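Long-range contacts in ferredoxin (Mycobacterium smegmatis, PDB 2V2K), which transfers electrons in metabolic reactions as a seven-iron ferredoxin that holds two iron-sulfur clusters: residues Tyr33-Glu38 with Asp73-Leu78; Gly28-Tyr33 with Asp91-Ala96; Val3-Cys8 with Asp62-Tyr67. All blocks are in the same frame, centred on the assembly; numbering follows the deposited sequence. Where two conformers were deposited one is given.

Contact 1 (Tyr33-Glu38 with Asp73-Leu78); sequences YIHPDE and DFFAEL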
loop_
_atom_site.group_PDB
_atom_site.type_symbol
_atom_site.label_atom_id
_atom_site.label_comp_id
_atom_site.label_asym_id
_atom_site.label_seq_id
_atom_site.Cartn_x
_atom_site.Cartn_y
_atom_site.Cartn_z
ATOM N N TYR A 33 1.855 0.486 1.082
ATOM C CA TYR A 33 1.652 -0.802 0.397
ATOM C C TYR A 33 1.114 -1.843 1.379
ATOM O O TYR A 33 1.635 -1.972 2.505
ATOM C CB TYR A 33 2.973 -1.305 -0.197
ATOM C CG TYR A 33 3.693 -0.345 -1.150
ATOM C CD1 TYR A 33 4.543 0.669 -0.674
ATOM C CD2 TYR A 33 3.530 -0.463 -2.518
ATOM C CE1 TYR A 33 5.207 1.537 -1.565
ATOM C CE2 TYR A 33 4.181 0.397 -3.411
ATOM C CZ TYR A 33 5.023 1.383 -2.922
ATOM O OH TYR A 33 5.644 2.216 -3.833
ATOM N N ILE A 34 0.062 -2.548 0.990
ATOM C CA ILE A 34 -0.529 -3.642 1.810
ATOM C C ILE A 34 0.160 -4.948 1.448
ATOM O O ILE A 34 0.196 -5.331 0.257
ATOM C CB ILE A 34 -2.055 -3.764 1.611
ATOM C CG1 ILE A 34 -2.741 -2.519 2.200
ATOM C CG2 ILE A 34 -2.579 -5.102 2.185
ATOM C CD1 ILE A 34 -4.242 -2.382 1.940
ATOM N N HIS A 35 0.700 -5.641 2.450
ATOM C CA HIS A 35 1.364 -6.926 2.191
ATOM C C HIS A 35 0.327 -7.997 1.915
ATOM O O HIS A 35 -0.439 -8.336 2.821
ATOM C CB HIS A 35 2.217 -7.347 3.393
ATOM C CG HIS A 35 3.241 -8.369 3.060
ATOM N ND1 HIS A 35 2.963 -9.462 2.273
ATOM C CD2 HIS A 35 4.551 -8.464 3.389
ATOM C CE1 HIS A 35 4.061 -10.178 2.116
ATOM N NE2 HIS A 35 5.042 -9.585 2.766
ATOM N N PRO A 36 0.295 -8.528 0.678
ATOM C CA PRO A 36 -0.757 -9.472 0.273
ATOM C C PRO A 36 -0.727 -10.851 0.951
ATOM O O PRO A 36 -1.728 -11.578 0.898
ATOM C CB PRO A 36 -0.515 -9.651 -1.234
ATOM C CG PRO A 36 0.864 -9.355 -1.433
ATOM C CD PRO A 36 1.253 -8.311 -0.427
ATOM N N ASP A 37 0.407 -11.215 1.549
ATOM C CA ASP A 37 0.538 -12.477 2.294
ATOM C C ASP A 37 0.337 -12.305 3.812
ATOM O O ASP A 37 0.391 -13.287 4.548
ATOM C CB ASP A 37 1.903 -13.103 2.012
ATOM C CG ASP A 37 2.181 -13.252 0.523
ATOM O OD1 ASP A 37 1.316 -13.803 -0.197
ATOM O OD2 ASP A 37 3.266 -12.832 0.073
ATOM N N GLU A 38 0.139 -11.071 4.270
ATOM C CA GLU A 38 -0.113 -10.769 5.663
ATOM C C GLU A 38 -1.542 -10.231 5.880
ATOM O O GLU A 38 -2.132 -10.455 6.944
ATOM C CB GLU A 38 0.942 -9.777 6.204
ATOM C CG GLU A 38 2.370 -10.353 6.200
ATOM C CD GLU A 38 3.471 -9.383 6.654
ATOM O OE1 GLU A 38 3.181 -8.210 7.047
ATOM O OE2 GLU A 38 4.638 -9.822 6.645
ATOM N N ASP A 73 5.130 -6.460 -5.205
ATOM C CA ASP A 73 6.542 -6.187 -5.612
ATOM C C ASP A 73 7.338 -5.355 -4.583
ATOM O O ASP A 73 8.582 -5.464 -4.500
ATOM C CB ASP A 73 6.587 -5.476 -6.986
ATOM C CG ASP A 73 6.248 -6.388 -8.178
ATOM O OD1 ASP A 73 6.246 -7.632 -8.028
ATOM O OD2 ASP A 73 6.019 -5.847 -9.300
ATOM N N PHE A 74 6.642 -4.524 -3.803
ATOM C CA PHE A 74 7.294 -3.758 -2.729
ATOM C C PHE A 74 8.101 -4.636 -1.751
ATOM O O PHE A 74 9.108 -4.189 -1.189
ATOM C CB PHE A 74 6.284 -2.930 -1.936
ATOM C CG PHE A 74 6.907 -2.049 -0.887
ATOM C CD1 PHE A 74 7.492 -0.826 -1.230
ATOM C CD2 PHE A 74 6.871 -2.415 0.450
ATOM C CE1 PHE A 74 8.037 -0.003 -0.267
ATOM C CE2 PHE A 74 7.430 -1.595 1.430
ATOM C CZ PHE A 74 8.015 -0.403 1.079
ATOM N N PHE A 75 7.645 -5.872 -1.562
ATOM C CA PHE A 75 8.220 -6.786 -0.560
ATOM C C PHE A 75 9.263 -7.773 -1.140
ATOM O O PHE A 75 9.658 -8.729 -0.475
ATOM C CB PHE A 75 7.064 -7.498 0.169
ATOM C CG PHE A 75 6.126 -6.553 0.817
ATOM C CD1 PHE A 75 6.442 -6.015 2.045
ATOM C CD2 PHE A 75 4.964 -6.132 0.179
ATOM C CE1 PHE A 75 5.620 -5.116 2.656
ATOM C CE2 PHE A 75 4.126 -5.224 0.792
ATOM C CZ PHE A 75 4.445 -4.710 2.047
ATOM N N ALA A 76 9.710 -7.538 -2.375
ATOM C CA ALA A 76 10.732 -8.393 -3.000
ATOM C C ALA A 76 11.949 -8.645 -2.089
ATOM O O ALA A 76 12.411 -9.787 -1.993
ATOM C CB ALA A 76 11.175 -7.808 -4.345
ATOM N N GLU A 77 12.442 -7.595 -1.417
ATOM C CA GLU A 77 13.650 -7.691 -0.567
ATOM C C GLU A 77 13.333 -7.740 0.929
ATOM O O GLU A 77 14.188 -8.108 1.759
ATOM C CB GLU A 77 14.567 -6.508 -0.847
ATOM C CG GLU A 77 14.986 -6.394 -2.315
ATOM N N LEU A 78 12.092 -7.413 1.271
ATOM C CA LEU A 78 11.650 -7.417 2.664
ATOM C C LEU A 78 11.167 -8.794 3.148
ATOM O O LEU A 78 11.324 -9.136 4.347
ATOM C CB LEU A 78 10.535 -6.371 2.871
ATOM C CG LEU A 78 10.970 -4.911 2.898
ATOM C CD1 LEU A 78 9.713 -4.031 2.932
ATOM C CD2 LEU A 78 11.865 -4.642 4.121
#

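Contact 2 (Gly28-Tyr33 with Asp91-Ala96); sequences GARMLY and DNDPQA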
loop_
_atom_site.group_PDB
_atom_site.type_symbol
_atom_site.label_atom_id
_atom_site.label_comp_id
_atom_site.label_asym_id
_atom_site.label_seq_id
_atom_site.Cartn_x
_atom_site.Cartn_y
_atom_site.Cartn_z
ATOM N N GLY A 28 6.595 3.208 1.816
ATOM C CA GLY A 28 7.670 3.487 0.850
ATOM C C GLY A 28 7.902 4.997 0.753
ATOM O O GLY A 28 7.273 5.780 1.460
ATOM N N ALA A 29 8.809 5.396 -0.131
ATOM C CA ALA A 29 9.048 6.800 -0.433
ATOM C C ALA A 29 7.844 7.500 -1.063
ATOM O O ALA A 29 7.595 8.672 -0.767
ATOM C CB ALA A 29 10.260 6.925 -1.358
ATOM N N ARG A 30 7.117 6.803 -1.947
ATOM C CA ARG A 30 6.027 7.392 -2.731
ATOM C C ARG A 30 4.609 7.121 -2.222
ATOM O O ARG A 30 3.702 7.918 -2.472
ATOM C CB ARG A 30 6.082 6.894 -4.190
ATOM C CG ARG A 30 7.360 7.180 -4.927
ATOM C CD ARG A 30 7.681 8.664 -5.032
ATOM N NE ARG A 30 6.708 9.464 -5.791
ATOM C CZ ARG A 30 6.635 9.545 -7.124
ATOM N NH1 ARG A 30 7.454 8.841 -7.902
ATOM N NH2 ARG A 30 5.726 10.332 -7.695
ATOM N N MET A 31 4.412 5.980 -1.574
ATOM C CA MET A 31 3.073 5.564 -1.101
ATOM C C MET A 31 3.221 4.494 -0.011
ATOM O O MET A 31 4.340 4.109 0.332
ATOM C CB MET A 31 2.185 5.047 -2.267
ATOM C CG MET A 31 2.742 3.849 -3.008
ATOM S SD MET A 31 1.786 3.364 -4.469
ATOM C CE MET A 31 0.308 2.649 -3.764
ATOM N N LEU A 32 2.085 4.082 0.563
ATOM C CA LEU A 32 2.010 2.889 1.409
ATOM C C LEU A 32 1.542 1.680 0.576
ATOM O O LEU A 32 0.959 1.840 -0.484
ATOM C CB LEU A 32 1.097 3.101 2.616
ATOM C CG LEU A 32 1.851 3.700 3.795
ATOM C CD1 LEU A 32 2.274 5.133 3.427
ATOM C CD2 LEU A 32 1.030 3.665 5.078
ATOM N N TYR A 33 1.855 0.486 1.082
ATOM C CA TYR A 33 1.652 -0.802 0.397
ATOM C C TYR A 33 1.114 -1.843 1.379
ATOM O O TYR A 33 1.635 -1.972 2.505
ATOM C CB TYR A 33 2.973 -1.305 -0.197
ATOM C CG TYR A 33 3.693 -0.345 -1.150
ATOM C CD1 TYR A 33 4.543 0.669 -0.674
ATOM C CD2 TYR A 33 3.530 -0.463 -2.518
ATOM C CE1 TYR A 33 5.207 1.537 -1.565
ATOM C CE2 TYR A 33 4.181 0.397 -3.411
ATOM C CZ TYR A 33 5.023 1.383 -2.922
ATOM O OH TYR A 33 5.644 2.216 -3.833
ATOM N N ASP A 91 13.018 2.351 1.194
ATOM C CA ASP A 91 13.028 2.744 -0.216
ATOM C C ASP A 91 12.896 1.509 -1.104
ATOM O O ASP A 91 13.780 1.205 -1.911
ATOM C CB ASP A 91 14.283 3.580 -0.546
ATOM N N ASN A 92 11.773 0.807 -0.949
ATOM C CA ASN A 92 11.517 -0.423 -1.685
ATOM C C ASN A 92 10.466 -0.274 -2.787
ATOM O O ASN A 92 10.059 -1.256 -3.392
ATOM C CB ASN A 92 11.138 -1.539 -0.691
ATOM C CG ASN A 92 12.355 -2.178 -0.048
ATOM O OD1 ASN A 92 13.136 -2.839 -0.727
ATOM N ND2 ASN A 92 12.527 -1.983 1.257
ATOM N N ASP A 93 10.051 0.961 -3.085
ATOM C CA ASP A 93 9.015 1.185 -4.105
ATOM C C ASP A 93 9.407 0.521 -5.426
ATOM O O ASP A 93 10.558 0.654 -5.873
ATOM C CB ASP A 93 8.807 2.692 -4.347
ATOM C CG ASP A 93 8.628 3.485 -3.067
ATOM O OD1 ASP A 93 9.635 3.641 -2.324
ATOM O OD2 ASP A 93 7.481 3.945 -2.818
ATOM N N PRO A 94 8.475 -0.204 -6.060
ATOM C CA PRO A 94 8.780 -0.783 -7.371
ATOM C C PRO A 94 9.053 0.265 -8.464
ATOM O O PRO A 94 8.545 1.374 -8.397
ATOM C CB PRO A 94 7.527 -1.604 -7.723
ATOM C CG PRO A 94 6.488 -1.260 -6.736
ATOM C CD PRO A 94 7.106 -0.521 -5.595
ATOM N N GLN A 95 9.844 -0.113 -9.470
ATOM C CA GLN A 95 10.206 0.800 -10.570
ATOM C C GLN A 95 9.020 1.612 -11.116
ATOM O O GLN A 95 9.114 2.839 -11.265
ATOM C CB GLN A 95 10.872 0.038 -11.712
ATOM C CG GLN A 95 11.661 0.926 -12.677
ATOM C CD GLN A 95 12.818 1.669 -12.003
ATOM O OE1 GLN A 95 13.670 1.052 -11.353
ATOM N NE2 GLN A 95 12.847 3.001 -12.157
ATOM N N ALA A 96 7.918 0.913 -11.392
ATOM C CA ALA A 96 6.695 1.507 -11.943
ATOM C C ALA A 96 6.171 2.691 -11.130
ATOM O O ALA A 96 5.637 3.641 -11.699
ATOM C CB ALA A 96 5.595 0.437 -12.070
#

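Contact 3 (Val3-Cys8 with Asp62-Tyr67); sequences VIAEPC and DQWSSY. With F3S (Fe3-s4 cluster), chain D.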
loop_
_atom_site.group_PDB
_atom_site.type_symbol
_atom_site.label_atom_id
_atom_site.label_comp_id
_atom_site.label_asym_id
_atom_site.label_seq_id
_atom_site.Cartn_x
_atom_site.Cartn_y
_atom_site.Cartn_z
ATOM N N VAL A 3 -5.747 -3.585 -1.480
ATOM C CA VAL A 3 -4.737 -2.981 -2.375
ATOM C C VAL A 3 -4.772 -1.449 -2.256
ATOM O O VAL A 3 -5.850 -0.849 -2.306
ATOM C CB VAL A 3 -4.967 -3.398 -3.858
ATOM C CG1 VAL A 3 -3.959 -2.718 -4.773
ATOM C CG2 VAL A 3 -4.902 -4.921 -3.975
ATOM N N ILE A 4 -3.600 -0.823 -2.083
ATOM C CA ILE A 4 -3.479 0.634 -2.182
ATOM C C ILE A 4 -3.144 0.993 -3.648
ATOM O O ILE A 4 -2.184 0.477 -4.231
ATOM C CB ILE A 4 -2.435 1.198 -1.175
ATOM C CG1 ILE A 4 -2.779 0.755 0.263
ATOM C CG2 ILE A 4 -2.367 2.718 -1.276
ATOM C CD1 ILE A 4 -1.863 1.292 1.358
ATOM N N ALA A 5 -3.941 1.900 -4.213
ATOM C CA ALA A 5 -3.812 2.345 -5.615
ATOM C C ALA A 5 -3.300 3.813 -5.721
ATOM O O ALA A 5 -2.916 4.428 -4.700
ATOM C CB ALA A 5 -5.181 2.177 -6.333
ATOM N N GLU A 6 -3.319 4.366 -6.942
ATOM C CA GLU A 6 -2.640 5.643 -7.288
ATOM C C GLU A 6 -2.942 6.882 -6.434
ATOM O O GLU A 6 -2.049 7.697 -6.248
ATOM C CB GLU A 6 -2.861 6.001 -8.779
ATOM C CG GLU A 6 -1.896 7.103 -9.308
ATOM C CD GLU A 6 -1.606 7.023 -10.825
ATOM O OE1 GLU A 6 -1.113 5.976 -11.327
ATOM O OE2 GLU A 6 -1.830 8.036 -11.523
ATOM N N PRO A 7 -4.177 7.029 -5.889
ATOM C CA PRO A 7 -4.441 8.220 -5.063
ATOM C C PRO A 7 -3.562 8.429 -3.836
ATOM O O PRO A 7 -3.417 9.568 -3.395
ATOM C CB PRO A 7 -5.907 8.058 -4.656
ATOM C CG PRO A 7 -6.482 7.182 -5.707
ATOM C CD PRO A 7 -5.389 6.207 -6.035
ATOM N N CYS A 8 -2.965 7.366 -3.312
ATOM C CA CYS A 8 -2.026 7.485 -2.199
ATOM C C CYS A 8 -0.714 8.191 -2.571
ATOM O O CYS A 8 -0.075 8.770 -1.690
ATOM C CB CYS A 8 -1.707 6.091 -1.628
ATOM S SG CYS A 8 -0.668 6.086 -0.138
ATOM N N ASP A 62 -10.067 -0.803 -13.237
ATOM C CA ASP A 62 -9.229 -1.190 -14.403
ATOM C C ASP A 62 -8.046 -0.228 -14.647
ATOM O O ASP A 62 -6.927 -0.674 -14.917
ATOM C CB ASP A 62 -10.087 -1.324 -15.690
ATOM C CG ASP A 62 -11.061 -2.528 -15.651
ATOM O OD1 ASP A 62 -10.976 -3.375 -14.731
ATOM O OD2 ASP A 62 -11.925 -2.630 -16.549
ATOM N N GLN A 63 -8.285 1.077 -14.529
ATOM C CA GLN A 63 -7.243 2.092 -14.763
ATOM C C GLN A 63 -6.034 1.993 -13.813
ATOM O O GLN A 63 -4.919 2.409 -14.152
ATOM C CB GLN A 63 -7.841 3.502 -14.667
ATOM C CG GLN A 63 -8.716 3.745 -13.408
ATOM C CD GLN A 63 -8.772 5.210 -12.963
ATOM O OE1 GLN A 63 -9.573 5.575 -12.092
ATOM N NE2 GLN A 63 -7.907 6.046 -13.540
ATOM N N TRP A 64 -6.270 1.461 -12.622
ATOM C CA TRP A 64 -5.216 1.247 -11.649
ATOM C C TRP A 64 -4.952 -0.250 -11.446
ATOM O O TRP A 64 -4.396 -0.657 -10.435
ATOM C CB TRP A 64 -5.608 1.918 -10.330
ATOM C CG TRP A 64 -5.711 3.410 -10.428
ATOM C CD1 TRP A 64 -4.967 4.231 -11.223
ATOM C CD2 TRP A 64 -6.593 4.267 -9.684
ATOM N NE1 TRP A 64 -5.336 5.540 -11.031
ATOM C CE2 TRP A 64 -6.333 5.592 -10.094
ATOM C CE3 TRP A 64 -7.575 4.044 -8.714
ATOM C CZ2 TRP A 64 -7.018 6.690 -9.567
ATOM C CZ3 TRP A 64 -8.260 5.135 -8.199
ATOM C CH2 TRP A 64 -7.977 6.441 -8.624
ATOM N N SER A 65 -5.297 -1.074 -12.436
ATOM C CA SER A 65 -5.208 -2.527 -12.256
ATOM C C SER A 65 -3.791 -3.046 -11.948
ATOM O O SER A 65 -3.642 -4.121 -11.369
ATOM C CB SER A 65 -5.811 -3.272 -13.452
ATOM O OG SER A 65 -5.113 -2.990 -14.649
ATOM N N SER A 66 -2.757 -2.283 -12.294
ATOM C CA SER A 66 -1.390 -2.738 -12.093
ATOM C C SER A 66 -0.920 -2.565 -10.638
ATOM O O SER A 66 0.112 -3.112 -10.254
ATOM C CB SER A 66 -0.443 -2.007 -13.044
ATOM O OG SER A 66 -0.278 -0.666 -12.601
ATOM N N TYR A 67 -1.688 -1.827 -9.834
ATOM C CA TYR A 67 -1.309 -1.566 -8.432
ATOM C C TYR A 67 -1.315 -2.791 -7.507
ATOM O O TYR A 67 -0.517 -2.850 -6.589
ATOM C CB TYR A 67 -2.105 -0.389 -7.824
ATOM C CG TYR A 67 -1.540 0.956 -8.229
ATOM C CD1 TYR A 67 -0.590 1.609 -7.439
ATOM C CD2 TYR A 67 -1.916 1.551 -9.427
ATOM C CE1 TYR A 67 -0.054 2.829 -7.818
ATOM C CE2 TYR A 67 -1.383 2.759 -9.823
ATOM C CZ TYR A 67 -0.453 3.411 -9.023
ATOM O OH TYR A 67 0.091 4.624 -9.433
HETATM FE FE1 F3S D . -3.318 5.260 3.828
HETATM FE FE3 F3S D . -2.351 6.325 1.605
HETATM FE FE4 F3S D . -4.891 6.707 2.253
HETATM S S1 F3S D . -1.298 6.220 3.453
HETATM S S2 F3S D . -4.943 6.701 4.490
HETATM S S3 F3S D . -3.830 4.787 1.755
HETATM S S4 F3S D . -3.420 8.151 1.226
#

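Contact 1 (Tyr33-Glu38 with Asp73-Leu78)
In the ferredoxin core, the end of strand 32-34 and the turn that follows it are covered by the chain just beyond helix 67-73, and two aromatic stacks make the join. The first pairs Tyr33 with Phe74. Their rings lie nearly parallel, with planes 12° apart, but displaced from each other, an offset stack whose centroids are 4.2 Å apart. The overlap falls on the rims: Phe74 CD1 sits 3.3 Å from Tyr33 CE1, and Phe74 CB rests over the same face of the tyrosine as a CH-pi contact.

The second stack, His35 on Phe75, is face to face but less even, the planes being tilted by 29°. Its near corner is formed by His35 CD2 and Phe75 CD1, 3.4 Å apart, while at the other end His35 CB lies over the phenylalanine face, 4.0 Å from the ring centroid. The first torsions of Phe74 and Phe75 differ, which helps to send the rings to separate partners: CG of Phe74 is anti to its nitrogen (chi1 -176°), whereas CG of Phe75 is anti to the carbonyl carbon. The Phe75 ring is thereby held between His35 on one face and Phe74 CD2 on the other, with Tyr33 O at its edge.

The imidazole is fixed at both nitrogens. His35 ND1 accepts from Asp37 N at 3.2 Å, the donor tilted somewhat from the ring plane, and its NE2 bonds Gly79 O; Glu38 CG covers the face turned from Phe75.

Strand 25-27 flanks this aromatic group, Tyr26 meeting Phe75 edge to face and pairing by backbone with Tyr33. Asn71 of helix 67-73 bonds Ile34 N, while the Ile34 side chain turns away toward an iron-sulfur cluster and strand 2-4.

Contact 2 (Gly28-Tyr33 with Asp91-Ala96)
Asp93 pushes its carboxylate into the bend between strands 25-27 and 32-34, where three donors of segment 28-33 meet its two oxygens. Asp93 OD1 takes Ala29 N at 2.9 Å through its syn lone pair, with an N-H...O angle of 147°. The other oxygen carries two bonds. Arg30 N approaches Asp93 OD2 from above the carboxylate plane, at 3.0 Å and 164°, and Tyr33 OH donates to the same Asp93 OD2 from the opposite face, on the anti side, over only 2.7 Å. Successive amides of the bend thus go to different oxygens of one carboxylate, while the phenol at the far end of the segment shares OD2 with the second amide.

The tyrosine meets this oxygen at its ring edge, and ring and carboxylate planes stand 70° apart. The CG of Asp93 is anti to its carbonyl carbon, which swings the carboxylate toward the bend although the side chain does not set out directly toward it. Gly28 belongs to the same pocket, with its CA 3.7 Å from Asp93 OD2 and its nitrogen bonded to Met31 O across the turn. Pro94, at the N-cap position of helix 95-98, adds an apolar touch, its CD 3.8 Å from Tyr33 CE2.

The guanidinium of Arg30 takes no direct part: the chain bends at its second and third torsions and leads away, NE forming a salt bridge with Asp10 and NH1 a hydrogen bond to Leu100 O. Lys12 NZ bonds Gly28 O on the carbonyl side of the bend.

With Asp93 buried, two backbone N-H groups and a phenol, all donating to it, probably stabilise its negative charge, and the carboxylate ties the C-terminal region to the ferredoxin core.

Contact 3 (Val3-Cys8 with Asp62-Tyr67)
The extended chain of Glu6, its CG anti to the backbone nitrogen (chi1 -165°), carries the carboxylate past Trp64 to the hydroxyl of Tyr67. There Tyr67 OH donates to Glu6 OE1 across 2.6 Å, meeting the oxygen on its anti side and 23° out of the carboxylate plane. Trp64 has its CG anti to the carbonyl carbon (chi1 -65°), a setting that presents one indole face to Glu6 and Pro7. Glu6 CB stands over the five-membered ring, 3.7 Å from its centroid, and Pro7 CD over the six-membered ring at the same distance, two CH-pi contacts side by side. Pro7 CG also comes within 3.4 Å of Trp64 CH2.

Tyr67 lies lengthwise under the peptide between Ala5 and Glu6. Glu6 N is centred 3.6 Å above the ring plane, and Ala5 C rests over the same face nearer the rim, while Ala5 CB packs against Trp64 CE3. Farther back along strand 2-4, Val3 CG1 touches the Tyr67 backbone.

A type I turn from Trp64 to Tyr67 leads into helix 67-73, whose Asn71 bonds both Ile4 O and Tyr67 O through its ND2. Beyond the join, Cys8 SG binds iron FE3 of the three-iron cluster at 2.4 Å.

One polar bond is therefore set among aliphatic and aromatic surfaces: it restrains the Glu6 carboxylate, while the indole face packs on the side chains of Glu6 and Pro7 and the phenol face on the Ala5-Glu6 peptide, just ahead of the cluster-binding cysteine.

How the contacts relate
Contacts 1 and 2 share Tyr33 on strand 32-34: its ring face serves the first and its hydroxyl the second, and Phe74 packs on Gly28 and Asp93 between them. Contact 1 is the most buried and lacks hydrogen bonds between its segments, relying on stacked rings; contact 2, partly buried, is chiefly a carboxylate gripped by three donors. Contact 3, also partly buried, mixes CH-pi packing with one phenol-carboxylate bond. It uses strand 2-4, which pairs with strand 54-56 in the other sheet, yet Ile4 touches Ile34 of contact 1 and Met31 of contact 2. Together the later segments 62-67, 73-78 and 91-96 wrap the cluster-binding ferredoxin core.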